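Local structure of lactose Operon Repressor (Escherichia coli, 1JYE) at residues V171-L174 with V175-H179; L196-A199 with G200-Y204; M230-N234 with E235-P239; D292-L295 with L296-S300; S280-I283 with P284-T288. The protein represses transcription of the lactose operon by binding operator DNA, and probably senses inducer sugars through a core related to periplasmic binding proteins. The protein carries 1 engineered substitution. All coordinates share one frame; numbering follows the deposited sequence.

Interaction 1 of 5, residues V171-L174 with V175-H179; sequences VEHL and VALGH
H173 and L177 meet one turn apart near the C-terminal end of a helix, with the leucine methyl CD1 laid over one face of the imidazole. L177 CD1 stands 4.0 Å from the centroid of the H173 ring, 22° off its normal and displaced toward the rim, a CH-pi contact. It forms because a chi1 of 179° sends the H173 ring forward, toward the helix end where L177 lies. H173 NE2 is hydrogen-bonded to T329 OG1. V171 and V175 are arranged differently, side by side and pointing the same way, with V171 CG1 4.0 Å from V175 CG2. L174 and H179 slant across each other, L174 CD2 lying 3.9 Å from H179 CD2.

The H179 ring also turns its edge to the carbonyl oxygen of L174, which lies in the ring plane. L174 O accepts from H179 N at 3.0 Å and takes a weak bond from L177 N. G178 turns the chain out of the helix. Its positive phi, its own bond from N to V175 O at 2.9 Å and the bond from H179 N to L174 O together make a Schellman motif.

Helix 163-177 thus finishes against the parallel sheet: L174 rests on strands 241-244 and 269-271, V171 reaches L243 and helix 192-207, and the H179 imidazole is held by T240 and the backbone of L330.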
loop_
_atom_site.group_PDB
_atom_site.type_symbol
_atom_site.label_atom_id
_atom_site.label_comp_id
_atom_site.label_asym_id
_atom_site.label_seq_id
_atom_site.Cartn_x
_atom_site.Cartn_y
_atom_site.Cartn_z
ATOM N N VAL A 171 -14.984 -8.676 18.804
ATOM C CA VAL A 171 -15.245 -9.597 19.904
ATOM C C VAL A 171 -16.692 -10.083 19.904
ATOM O O VAL A 171 -16.947 -11.285 19.983
ATOM C CB VAL A 171 -14.946 -8.937 21.271
ATOM C CG1 VAL A 171 -15.433 -9.838 22.404
ATOM C CG2 VAL A 171 -13.448 -8.689 21.409
ATOM N N GLU A 172 -17.639 -9.156 19.814
ATOM C CA GLU A 172 -19.047 -9.536 19.836
ATOM C C GLU A 172 -19.450 -10.419 18.662
ATOM O O GLU A 172 -20.318 -11.281 18.799
ATOM C CB GLU A 172 -19.931 -8.288 19.917
ATOM C CG GLU A 172 -19.836 -7.623 21.289
ATOM C CD GLU A 172 -20.787 -6.461 21.484
ATOM O OE1 GLU A 172 -20.864 -5.968 22.629
ATOM O OE2 GLU A 172 -21.448 -6.036 20.515
ATOM N N HIS A 173 -18.810 -10.216 17.515
ATOM C CA HIS A 173 -19.105 -11.025 16.337
ATOM C C HIS A 173 -18.728 -12.484 16.615
ATOM O O HIS A 173 -19.521 -13.397 16.374
ATOM C CB HIS A 173 -18.320 -10.496 15.130
ATOM C CG HIS A 173 -18.533 -11.284 13.873
ATOM N ND1 HIS A 173 -19.782 -11.500 13.333
ATOM C CD2 HIS A 173 -17.652 -11.892 13.043
ATOM C CE1 HIS A 173 -19.662 -12.207 12.222
ATOM N NE2 HIS A 173 -18.380 -12.457 12.024
ATOM N N LEU A 174 -17.520 -12.695 17.131
ATOM C CA LEU A 174 -17.037 -14.036 17.442
ATOM C C LEU A 174 -17.838 -14.673 18.573
ATOM O O LEU A 174 -18.167 -15.859 18.519
ATOM C CB LEU A 174 -15.552 -13.994 17.815
ATOM C CG LEU A 174 -14.630 -13.589 16.658
ATOM C CD1 LEU A 174 -13.194 -13.524 17.131
ATOM C CD2 LEU A 174 -14.775 -14.599 15.519
ATOM N N VAL A 175 -18.154 -13.885 19.595
ATOM C CA VAL A 175 -18.926 -14.403 20.725
ATOM C C VAL A 175 -20.321 -14.829 20.270
ATOM O O VAL A 175 -20.813 -15.897 20.660
ATOM C CB VAL A 175 -19.054 -13.347 21.843
ATOM C CG1 VAL A 175 -20.021 -13.835 22.924
ATOM C CG2 VAL A 175 -17.686 -13.087 22.457
ATOM N N ALA A 176 -20.946 -13.999 19.440
ATOM C CA ALA A 176 -22.283 -14.278 18.930
ATOM C C ALA A 176 -22.308 -15.560 18.104
ATOM O O ALA A 176 -23.322 -16.257 18.065
ATOM C CB ALA A 176 -22.780 -13.105 18.093
ATOM N N LEU A 177 -21.194 -15.863 17.441
ATOM C CA LEU A 177 -21.094 -17.072 16.632
ATOM C C LEU A 177 -20.872 -18.309 17.498
ATOM O O LEU A 177 -20.982 -19.436 17.016
ATOM C CB LEU A 177 -19.960 -16.943 15.610
ATOM C CG LEU A 177 -20.232 -16.023 14.416
ATOM C CD1 LEU A 177 -18.955 -15.840 13.609
ATOM C CD2 LEU A 177 -21.341 -16.614 13.549
ATOM N N GLY A 178 -20.552 -18.094 18.775
ATOM C CA GLY A 178 -20.340 -19.209 19.685
ATOM C C GLY A 178 -18.903 -19.501 20.087
ATOM O O GLY A 178 -18.635 -20.482 20.782
ATOM N N HIS A 179 -17.968 -18.655 19.665
ATOM C CA HIS A 179 -16.560 -18.867 19.993
ATOM C C HIS A 179 -16.221 -18.583 21.452
ATOM O O HIS A 179 -16.656 -17.581 22.017
ATOM C CB HIS A 179 -15.678 -18.002 19.092
ATOM C CG HIS A 179 -15.672 -18.441 17.664
ATOM N ND1 HIS A 179 -14.947 -19.526 17.223
ATOM C CD2 HIS A 179 -16.338 -17.968 16.584
ATOM C CE1 HIS A 179 -15.170 -19.706 15.933
ATOM N NE2 HIS A 179 -16.011 -18.775 15.523
#

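Interaction 2 of 5, residues L196-A199 with G200-Y204; sequences LRLA and GWHKY
R197 runs beside the indole of W201, one turn further along the helix, and the two side chains point the same way. From CB, the arginine chain continues with CG standing opposite the amide nitrogen (chi1 -168°), which sets this methylene over the six-membered ring of W201. R197 CG lies 4.1 Å from the centroid of that ring and 22° off its normal, a CH-pi contact, with CZ2 of W201 its nearest atom at 3.8 Å. At chi3 the chain bends, and the guanidinium ends with its plane 60° from the indole. There NH1 bonds to the carbonyl of A245 and to a glycerol, probably from the crystallisation liquor, while the group makes a cation-pi contact with Y273.

R197 O lies above a face of the indole and accepts from the backbone N of W201 at 3.0 Å. L198 CD1 comes to the edge of the same indole, 4.0 Å from W201 CE3. The L198 side chain runs alongside H202, its CD1 3.7 Å from H202 CD2, and H202 NE2 is bound by E215.

Helix 192-207 is the crossover of a beta-alpha-beta unit between strands 182-186 and 214-217. L198, W201 and H202 pack on L184 of the first strand, while W201 and Y204 touch T167 of helix 163-177.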
loop_
_atom_site.group_PDB
_atom_site.type_symbol
_atom_site.label_atom_id
_atom_site.label_comp_id
_atom_site.label_asym_id
_atom_site.label_seq_id
_atom_site.Cartn_x
_atom_site.Cartn_y
_atom_site.Cartn_z
ATOM N N LEU A 196 -4.120 0.484 21.800
ATOM C CA LEU A 196 -5.538 0.740 22.039
ATOM C C LEU A 196 -6.372 -0.441 21.558
ATOM O O LEU A 196 -7.350 -0.832 22.204
ATOM C CB LEU A 196 -5.981 2.014 21.314
ATOM C CG LEU A 196 -5.398 3.326 21.842
ATOM C CD1 LEU A 196 -5.752 4.462 20.884
ATOM C CD2 LEU A 196 -5.942 3.604 23.242
ATOM N N ARG A 197 -5.977 -1.014 20.425
ATOM C CA ARG A 197 -6.686 -2.154 19.854
ATOM C C ARG A 197 -6.577 -3.378 20.765
ATOM O O ARG A 197 -7.575 -4.048 21.039
ATOM C CB ARG A 197 -6.115 -2.461 18.462
ATOM C CG ARG A 197 -6.923 -3.435 17.607
ATOM C CD ARG A 197 -6.531 -3.251 16.132
ATOM N NE ARG A 197 -6.740 -1.858 15.747
ATOM C CZ ARG A 197 -6.196 -1.259 14.689
ATOM N NH1 ARG A 197 -5.389 -1.923 13.869
ATOM N NH2 ARG A 197 -6.446 0.025 14.467
ATOM N N LEU A 198 -5.373 -3.664 21.249
ATOM C CA LEU A 198 -5.185 -4.817 22.122
ATOM C C LEU A 198 -5.941 -4.631 23.439
ATOM O O LEU A 198 -6.585 -5.561 23.925
ATOM C CB LEU A 198 -3.694 -5.043 22.399
ATOM C CG LEU A 198 -3.343 -6.216 23.326
ATOM C CD1 LEU A 198 -3.964 -7.506 22.801
ATOM C CD2 LEU A 198 -1.826 -6.348 23.421
ATOM N N ALA A 199 -5.871 -3.431 24.009
ATOM C CA ALA A 199 -6.565 -3.160 25.270
ATOM C C ALA A 199 -8.064 -3.336 25.081
ATOM O O ALA A 199 -8.759 -3.850 25.964
ATOM C CB ALA A 199 -6.256 -1.748 25.750
ATOM N N GLY A 200 -8.556 -2.900 23.925
ATOM C CA GLY A 200 -9.971 -3.022 23.623
ATOM C C GLY A 200 -10.415 -4.465 23.528
ATOM O O GLY A 200 -11.461 -4.824 24.073
ATOM N N TRP A 201 -9.643 -5.298 22.828
ATOM C CA TRP A 201 -10.009 -6.703 22.717
ATOM C C TRP A 201 -10.132 -7.310 24.105
ATOM O O TRP A 201 -11.092 -8.018 24.392
ATOM C CB TRP A 201 -8.970 -7.504 21.938
ATOM C CG TRP A 201 -8.991 -7.252 20.476
ATOM C CD1 TRP A 201 -10.069 -6.896 19.721
ATOM C CD2 TRP A 201 -7.896 -7.410 19.573
ATOM N NE1 TRP A 201 -9.711 -6.825 18.393
ATOM C CE2 TRP A 201 -8.383 -7.136 18.276
ATOM C CE3 TRP A 201 -6.550 -7.759 19.732
ATOM C CZ2 TRP A 201 -7.567 -7.202 17.141
ATOM C CZ3 TRP A 201 -5.738 -7.824 18.604
ATOM C CH2 TRP A 201 -6.253 -7.548 17.325
ATOM N N HIS A 202 -9.153 -7.037 24.961
ATOM C CA HIS A 202 -9.184 -7.581 26.313
ATOM C C HIS A 202 -10.387 -7.086 27.094
ATOM O O HIS A 202 -11.007 -7.848 27.834
ATOM C CB HIS A 202 -7.895 -7.232 27.057
ATOM C CG HIS A 202 -6.743 -8.122 26.706
ATOM N ND1 HIS A 202 -6.738 -9.472 26.985
ATOM C CD2 HIS A 202 -5.563 -7.859 26.099
ATOM C CE1 HIS A 202 -5.602 -10.003 26.568
ATOM N NE2 HIS A 202 -4.871 -9.045 26.026
ATOM N N LYS A 203 -10.716 -5.809 26.930
ATOM C CA LYS A 203 -11.857 -5.227 27.628
ATOM C C LYS A 203 -13.155 -5.953 27.282
ATOM O O LYS A 203 -13.889 -6.388 28.167
ATOM C CB LYS A 203 -11.997 -3.743 27.278
ATOM C CG LYS A 203 -13.254 -3.091 27.841
ATOM C CD LYS A 203 -13.352 -1.628 27.437
ATOM C CE LYS A 203 -14.690 -1.033 27.843
ATOM N NZ LYS A 203 -14.809 0.404 27.463
ATOM N N TYR A 204 -13.436 -6.093 25.992
ATOM C CA TYR A 204 -14.670 -6.749 25.586
ATOM C C TYR A 204 -14.682 -8.261 25.781
ATOM O O TYR A 204 -15.739 -8.840 26.035
ATOM C CB TYR A 204 -15.014 -6.330 24.153
ATOM C CG TYR A 204 -15.350 -4.855 24.113
ATOM C CD1 TYR A 204 -16.547 -4.382 24.660
ATOM C CD2 TYR A 204 -14.433 -3.921 23.632
ATOM C CE1 TYR A 204 -16.816 -3.017 24.740
ATOM C CE2 TYR A 204 -14.694 -2.551 23.705
ATOM C CZ TYR A 204 -15.884 -2.108 24.265
ATOM O OH TYR A 204 -16.134 -0.761 24.376
#

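Interaction 3 of 5, residues M230-N234 with E235-P239; sequences MQMLN and EGIVP
M232 leaves the backbone with chi1 at 175°, stays extended through chi2, then bends at chi3 (74°), and this course carries its thioether from the last helical turn across to the chain that leaves it. M232 CG passes I237 CB at 3.8 Å, the two side chains crossing at about a right angle. Beyond the bend, the methyl CE of M232 ends against the P239 ring, 3.5 Å from P239 CD. L233 instead has CG opposite its carbonyl carbon (chi1 -63°), and L233 CD2 makes a looser contact with V238 CG2 at 4.3 Å.

The backbone turn that brings I237 back against M232 is a Schellman motif. G236 has positive phi, its N donates to L233 O at 3.0 Å from well above the carbonyl plane, and I237 N reaches M232 O at 3.2 Å. E235 N has two weak bonds, to the carbonyl oxygens of Q231 and M232. E235 CG lies against Q231 O and the chain extends from there, OE1 forming a salt bridge with R216.

The turn joins helix 222-234 to strand 241-244 at the outer end of its domain. On the sheet side, M232 touches R216 of strand 214-217, M232 and P239 both rest on A183 of strand 182-186, and I237 packs on A214.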
loop_
_atom_site.group_PDB
_atom_site.type_symbol
_atom_site.label_atom_id
_atom_site.label_comp_id
_atom_site.label_asym_id
_atom_site.label_seq_id
_atom_site.Cartn_x
_atom_site.Cartn_y
_atom_site.Cartn_z
ATOM N N MET A 230 1.981 -19.532 13.078
ATOM C CA MET A 230 2.623 -20.837 12.964
ATOM C C MET A 230 3.231 -21.234 14.305
ATOM O O MET A 230 3.160 -22.394 14.707
ATOM C CB MET A 230 3.721 -20.819 11.896
ATOM C CG MET A 230 3.216 -20.909 10.466
ATOM S SD MET A 230 2.231 -22.395 10.160
ATOM C CE MET A 230 3.285 -23.649 10.826
ATOM N N GLN A 231 3.827 -20.267 14.998
ATOM C CA GLN A 231 4.446 -20.544 16.293
ATOM C C GLN A 231 3.398 -20.973 17.310
ATOM O O GLN A 231 3.633 -21.876 18.116
ATOM C CB GLN A 231 5.199 -19.311 16.800
ATOM C CG GLN A 231 6.398 -18.941 15.935
ATOM C CD GLN A 231 7.180 -17.756 16.470
ATOM O OE1 GLN A 231 8.082 -17.242 15.805
ATOM N NE2 GLN A 231 6.843 -17.318 17.676
ATOM N N MET A 232 2.241 -20.321 17.264
ATOM C CA MET A 232 1.140 -20.639 18.165
ATOM C C MET A 232 0.643 -22.057 17.897
ATOM O O MET A 232 0.494 -22.865 18.817
ATOM C CB MET A 232 -0.007 -19.648 17.960
ATOM C CG MET A 232 -1.251 -19.968 18.773
ATOM S SD MET A 232 -2.613 -18.864 18.383
ATOM C CE MET A 232 -3.103 -19.494 16.768
ATOM N N LEU A 233 0.392 -22.356 16.626
ATOM C CA LEU A 233 -0.089 -23.674 16.236
ATOM C C LEU A 233 0.931 -24.768 16.535
ATOM O O LEU A 233 0.565 -25.853 16.991
ATOM C CB LEU A 233 -0.443 -23.684 14.746
ATOM C CG LEU A 233 -1.578 -22.740 14.344
ATOM C CD1 LEU A 233 -1.750 -22.766 12.831
ATOM C CD2 LEU A 233 -2.870 -23.156 15.036
ATOM N N ASN A 234 2.206 -24.492 16.282
ATOM C CA ASN A 234 3.246 -25.481 16.542
ATOM C C ASN A 234 3.368 -25.763 18.038
ATOM O O ASN A 234 3.882 -26.810 18.436
ATOM C CB ASN A 234 4.598 -25.015 15.988
ATOM C CG ASN A 234 4.625 -24.973 14.467
ATOM O OD1 ASN A 234 3.919 -25.727 13.800
ATOM N ND2 ASN A 234 5.460 -24.099 13.915
ATOM N N GLU A 235 2.894 -24.828 18.860
ATOM C CA GLU A 235 2.931 -24.977 20.317
ATOM C C GLU A 235 1.799 -25.869 20.808
ATOM O O GLU A 235 1.769 -26.261 21.975
ATOM C CB GLU A 235 2.788 -23.620 21.012
ATOM C CG GLU A 235 4.044 -22.785 21.097
ATOM C CD GLU A 235 3.875 -21.614 22.047
ATOM O OE1 GLU A 235 2.993 -20.763 21.802
ATOM O OE2 GLU A 235 4.621 -21.550 23.046
ATOM N N GLY A 236 0.855 -26.171 19.923
ATOM C CA GLY A 236 -0.269 -26.999 20.313
ATOM C C GLY A 236 -1.458 -26.158 20.737
ATOM O O GLY A 236 -2.454 -26.681 21.235
ATOM N N ILE A 237 -1.354 -24.845 20.548
ATOM C CA ILE A 237 -2.440 -23.941 20.899
ATOM C C ILE A 237 -3.283 -23.724 19.650
ATOM O O ILE A 237 -2.852 -23.057 18.707
ATOM C CB ILE A 237 -1.900 -22.590 21.407
ATOM C CG1 ILE A 237 -1.059 -22.819 22.665
ATOM C CG2 ILE A 237 -3.056 -21.639 21.697
ATOM C CD1 ILE A 237 -0.449 -21.557 23.251
ATOM N N VAL A 238 -4.482 -24.297 19.646
ATOM C CA VAL A 238 -5.372 -24.191 18.498
ATOM C C VAL A 238 -6.706 -23.560 18.872
ATOM O O VAL A 238 -7.615 -24.231 19.365
ATOM C CB VAL A 238 -5.640 -25.585 17.873
ATOM C CG1 VAL A 238 -6.410 -25.439 16.569
ATOM C CG2 VAL A 238 -4.326 -26.308 17.640
ATOM N N PRO A 239 -6.841 -22.249 18.642
ATOM C CA PRO A 239 -8.091 -21.566 18.969
ATOM C C PRO A 239 -9.115 -21.866 17.883
ATOM O O PRO A 239 -8.772 -22.438 16.849
ATOM C CB PRO A 239 -7.677 -20.100 18.971
ATOM C CG PRO A 239 -6.696 -20.059 17.825
ATOM C CD PRO A 239 -5.856 -21.308 18.074
#

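Interaction 4 of 5, residues D292-L295 with L296-S300; sequences DFRL and LGQTS
T299 and L295 lie side by side one helical turn apart, joined by a hydrogen bond from the threonine hydroxyl. T299 OG1 donates to the carbonyl oxygen of L295 at 2.7 Å, while T299 N reaches the same L295 O at 2.8 Å. These donors approach from opposite faces of the carbonyl plane, so the one oxygen is gripped twice. OG1 can do this because it is anti to the carbonyl carbon of its own residue (chi1 -54°), which turns it back down the helix. L295 CD1 then lies 3.6 Å from T299 OG1.

Next to this pair, R294 and Q298 also point the same way. Their flat groups are turned 70° apart, and the two ends lie near each other, R294 NH2 3.8 Å from Q298 OE1, too far for a hydrogen bond.

Further out, D292 positions the first turn from the N-cap. D292 OD2 accepts the L295 N-H at 3.1 Å, met from above the carboxylate plane, and forms a salt bridge to R294 NH1 at the same length. The aspartate therefore ties the start of the helix to the arginine that lies beside Q298. At the far end, S300 OG donates to G297 O at 2.7 Å.

Helix 293-308 begins just after strand 288-290, with D292 as its N-cap. Its buried face carries F293 and L296 onto I79 of helix 74-89, with L296 continuing onto strands 158-161 and 316-324, and T299 touches I159 and Q317.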
loop_
_atom_site.group_PDB
_atom_site.type_symbol
_atom_site.label_atom_id
_atom_site.label_comp_id
_atom_site.label_asym_id
_atom_site.label_seq_id
_atom_site.Cartn_x
_atom_site.Cartn_y
_atom_site.Cartn_z
ATOM N N ASP A 292 -12.265 3.838 7.360
ATOM C CA ASP A 292 -12.287 4.642 6.137
ATOM C C ASP A 292 -11.147 5.661 6.097
ATOM O O ASP A 292 -11.334 6.836 6.410
ATOM C CB ASP A 292 -13.644 5.340 6.026
ATOM C CG ASP A 292 -13.908 5.890 4.638
ATOM O OD1 ASP A 292 -15.087 6.169 4.337
ATOM O OD2 ASP A 292 -12.946 6.047 3.855
ATOM N N PHE A 293 -9.965 5.199 5.697
ATOM C CA PHE A 293 -8.788 6.059 5.637
ATOM C C PHE A 293 -8.964 7.258 4.720
ATOM O O PHE A 293 -8.421 8.332 4.982
ATOM C CB PHE A 293 -7.561 5.253 5.198
ATOM C CG PHE A 293 -7.219 4.119 6.121
ATOM C CD1 PHE A 293 -6.923 4.359 7.459
ATOM C CD2 PHE A 293 -7.205 2.809 5.656
ATOM C CE1 PHE A 293 -6.616 3.309 8.322
ATOM C CE2 PHE A 293 -6.899 1.750 6.513
ATOM C CZ PHE A 293 -6.604 2.003 7.847
ATOM N N ARG A 294 -9.719 7.082 3.641
ATOM C CA ARG A 294 -9.946 8.179 2.713
ATOM C C ARG A 294 -10.700 9.289 3.438
ATOM O O ARG A 294 -10.368 10.469 3.316
ATOM C CB ARG A 294 -10.764 7.705 1.513
ATOM C CG ARG A 294 -10.876 8.739 0.404
ATOM C CD ARG A 294 -12.118 8.508 -0.443
ATOM N NE ARG A 294 -13.220 9.390 -0.056
ATOM C CZ ARG A 294 -13.809 9.396 1.137
ATOM N NH1 ARG A 294 -13.415 8.561 2.087
ATOM N NH2 ARG A 294 -14.793 10.249 1.384
ATOM N N LEU A 295 -11.723 8.904 4.197
ATOM C CA LEU A 295 -12.509 9.874 4.941
ATOM C C LEU A 295 -11.628 10.590 5.964
ATOM O O LEU A 295 -11.715 11.806 6.123
ATOM C CB LEU A 295 -13.674 9.183 5.652
ATOM C CG LEU A 295 -14.561 10.089 6.509
ATOM C CD1 LEU A 295 -15.212 11.149 5.637
ATOM C CD2 LEU A 295 -15.616 9.252 7.215
ATOM N N LEU A 296 -10.778 9.836 6.652
ATOM C CA LEU A 296 -9.888 10.426 7.651
ATOM C C LEU A 296 -8.950 11.459 7.029
ATOM O O LEU A 296 -8.826 12.577 7.529
ATOM C CB LEU A 296 -9.062 9.336 8.337
ATOM C CG LEU A 296 -8.013 9.827 9.338
ATOM C CD1 LEU A 296 -8.693 10.571 10.485
ATOM C CD2 LEU A 296 -7.222 8.639 9.865
ATOM N N GLY A 297 -8.287 11.081 5.940
ATOM C CA GLY A 297 -7.371 11.995 5.282
ATOM C C GLY A 297 -8.080 13.234 4.772
ATOM O O GLY A 297 -7.619 14.356 4.975
ATOM N N GLN A 298 -9.211 13.030 4.104
ATOM C CA GLN A 298 -9.992 14.141 3.575
ATOM C C GLN A 298 -10.409 15.081 4.703
ATOM O O GLN A 298 -10.205 16.296 4.634
ATOM C CB GLN A 298 -11.241 13.602 2.875
ATOM C CG GLN A 298 -12.126 14.658 2.240
ATOM C CD GLN A 298 -13.441 14.075 1.758
ATOM O OE1 GLN A 298 -14.353 13.830 2.550
ATOM N NE2 GLN A 298 -13.537 13.828 0.457
ATOM N N THR A 299 -10.989 14.509 5.750
ATOM C CA THR A 299 -11.454 15.300 6.880
ATOM C C THR A 299 -10.324 16.054 7.579
ATOM O O THR A 299 -10.518 17.187 8.023
ATOM C CB THR A 299 -12.197 14.410 7.902
ATOM O OG1 THR A 299 -13.244 13.691 7.231
ATOM C CG2 THR A 299 -12.823 15.264 9.003
ATOM N N SER A 300 -9.142 15.447 7.660
ATOM C CA SER A 300 -8.017 16.101 8.328
ATOM C C SER A 300 -7.621 17.407 7.645
ATOM O O SER A 300 -7.225 18.368 8.306
ATOM C CB SER A 300 -6.800 15.163 8.403
ATOM O OG SER A 300 -6.195 14.965 7.134
#

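Interaction 5 of 5, residues S280-I283 with P284-T288; sequences SCYI and PPLTT
Y282 and L286 form the close-packed side of this loop, lying side by side and pointing the same way. L286 CD2 is 3.8 Å from both CD2 and CE2 of the Y282 ring, which it approaches obliquely. Helix 247-259 backs the pair, Y282 touching L251 and L286 touching A250.

Between them the chain folds sharply at a cis peptide bond from I283 to P284, which brings I283 CA to 2.9 Å from P284 CA. Y282 O consequently faces the second proline, 3.4 Å from P285 CD, and S280 O lies 3.5 Å from P285 CG. Neither proline nitrogen has a hydrogen to give; backbone bonds of L286 with S279 and of P285 with K327 also hold the loop.

The other side makes few contacts within the loop, and I283 and P284 are partly exposed there. The CB bond of I283 is directed away from 284-288, though CB itself touches P284. The second subunit packs against part of this side: its I283 meets I283, its M223 meets S280 and its R255 meets P285.

The arrangement is a type VIb turn, with cis P284 at its third position, in the long loop between strands 269-271 and 288-290, here placed at the dimer interface of the repressor core.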
loop_
_atom_site.group_PDB
_atom_site.type_symbol
_atom_site.label_atom_id
_atom_site.label_comp_id
_atom_site.label_asym_id
_atom_site.label_seq_id
_atom_site.Cartn_x
_atom_site.Cartn_y
_atom_site.Cartn_z
ATOM N N SER A 280 -11.010 -8.128 0.229
ATOM C CA SER A 280 -12.190 -8.719 -0.388
ATOM C C SER A 280 -11.804 -9.881 -1.300
ATOM O O SER A 280 -12.658 -10.665 -1.717
ATOM C CB SER A 280 -12.943 -7.665 -1.199
ATOM O OG SER A 280 -12.135 -7.178 -2.257
ATOM N N CYS A 281 -10.517 -9.990 -1.614
ATOM C CA CYS A 281 -10.056 -11.060 -2.489
ATOM C C CYS A 281 -9.104 -12.052 -1.838
ATOM O O CYS A 281 -8.417 -12.805 -2.524
ATOM C CB CYS A 281 -9.437 -10.471 -3.758
ATOM S SG CYS A 281 -10.681 -9.767 -4.858
ATOM N N TYR A 282 -9.043 -12.047 -0.510
ATOM C CA TYR A 282 -8.205 -13.021 0.169
ATOM C C TYR A 282 -8.933 -14.344 -0.016
ATOM O O TYR A 282 -10.090 -14.362 -0.439
ATOM C CB TYR A 282 -8.083 -12.705 1.666
ATOM C CG TYR A 282 -7.149 -11.564 2.000
ATOM C CD1 TYR A 282 -6.385 -10.940 1.011
ATOM C CD2 TYR A 282 -6.994 -11.133 3.319
ATOM C CE1 TYR A 282 -5.492 -9.924 1.328
ATOM C CE2 TYR A 282 -6.105 -10.119 3.645
ATOM C CZ TYR A 282 -5.357 -9.521 2.650
ATOM O OH TYR A 282 -4.461 -8.531 2.972
ATOM N N ILE A 283 -8.267 -15.447 0.301
ATOM C CA ILE A 283 -8.878 -16.759 0.153
ATOM C C ILE A 283 -9.015 -17.465 1.497
ATOM O O ILE A 283 -8.034 -17.981 2.033
ATOM C CB ILE A 283 -8.045 -17.653 -0.790
ATOM C CG1 ILE A 283 -7.894 -16.968 -2.151
ATOM C CG2 ILE A 283 -8.715 -19.012 -0.943
ATOM C CD1 ILE A 283 -6.987 -17.712 -3.119
ATOM N N PRO A 284 -10.233 -17.478 2.071
ATOM C CA PRO A 284 -11.447 -16.865 1.517
ATOM C C PRO A 284 -11.539 -15.389 1.905
ATOM O O PRO A 284 -10.743 -14.909 2.716
ATOM C CB PRO A 284 -12.559 -17.700 2.142
ATOM C CG PRO A 284 -12.019 -17.982 3.496
ATOM C CD PRO A 284 -10.566 -18.336 3.223
ATOM N N PRO A 285 -12.502 -14.647 1.327
ATOM C CA PRO A 285 -12.658 -13.224 1.650
ATOM C C PRO A 285 -12.699 -13.005 3.159
ATOM O O PRO A 285 -13.389 -13.719 3.887
ATOM C CB PRO A 285 -13.952 -12.857 0.939
ATOM C CG PRO A 285 -13.833 -13.673 -0.327
ATOM C CD PRO A 285 -13.396 -15.027 0.216
ATOM N N LEU A 286 -11.960 -11.996 3.599
ATOM C CA LEU A 286 -11.791 -11.685 5.016
ATOM C C LEU A 286 -12.794 -10.796 5.746
ATOM O O LEU A 286 -13.064 -9.669 5.338
ATOM C CB LEU A 286 -10.388 -11.098 5.201
ATOM C CG LEU A 286 -9.953 -10.662 6.600
ATOM C CD1 LEU A 286 -9.829 -11.888 7.502
ATOM C CD2 LEU A 286 -8.619 -9.930 6.508
ATOM N N THR A 287 -13.332 -11.318 6.844
ATOM C CA THR A 287 -14.245 -10.553 7.685
ATOM C C THR A 287 -13.307 -9.582 8.384
ATOM O O THR A 287 -12.264 -9.991 8.894
ATOM C CB THR A 287 -14.926 -11.446 8.731
ATOM O OG1 THR A 287 -15.829 -12.338 8.069
ATOM C CG2 THR A 287 -15.695 -10.601 9.744
ATOM N N THR A 288 -13.674 -8.308 8.428
ATOM C CA THR A 288 -12.787 -7.319 9.016
ATOM C C THR A 288 -13.529 -6.094 9.549
ATOM O O THR A 288 -14.756 -6.026 9.498
ATOM C CB THR A 288 -11.756 -6.886 7.940
ATOM O OG1 THR A 288 -10.824 -5.952 8.488
ATOM C CG2 THR A 288 -12.478 -6.262 6.743
#

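All five contacts are local and follow one another along the chain, none nesting or crossing. Interaction 1 ends helix 163-177, and interaction 2 lies within the next helix, 192-207; they touch where V171 meets the backbone of W201 and Y204. Interaction 3 closes the turn from helix 222-234 toward strand 241-244, about 21 Å from interaction 1 between centres. Interaction 5 comes next, folding the loop before strand 288-290 and touching interaction 1 through T287 and H173. Interaction 4 is last, starting helix 293-308 on the opposite side of the chain's centre from interactions 2 and 3. Together they run from one parallel-sheet domain into the other.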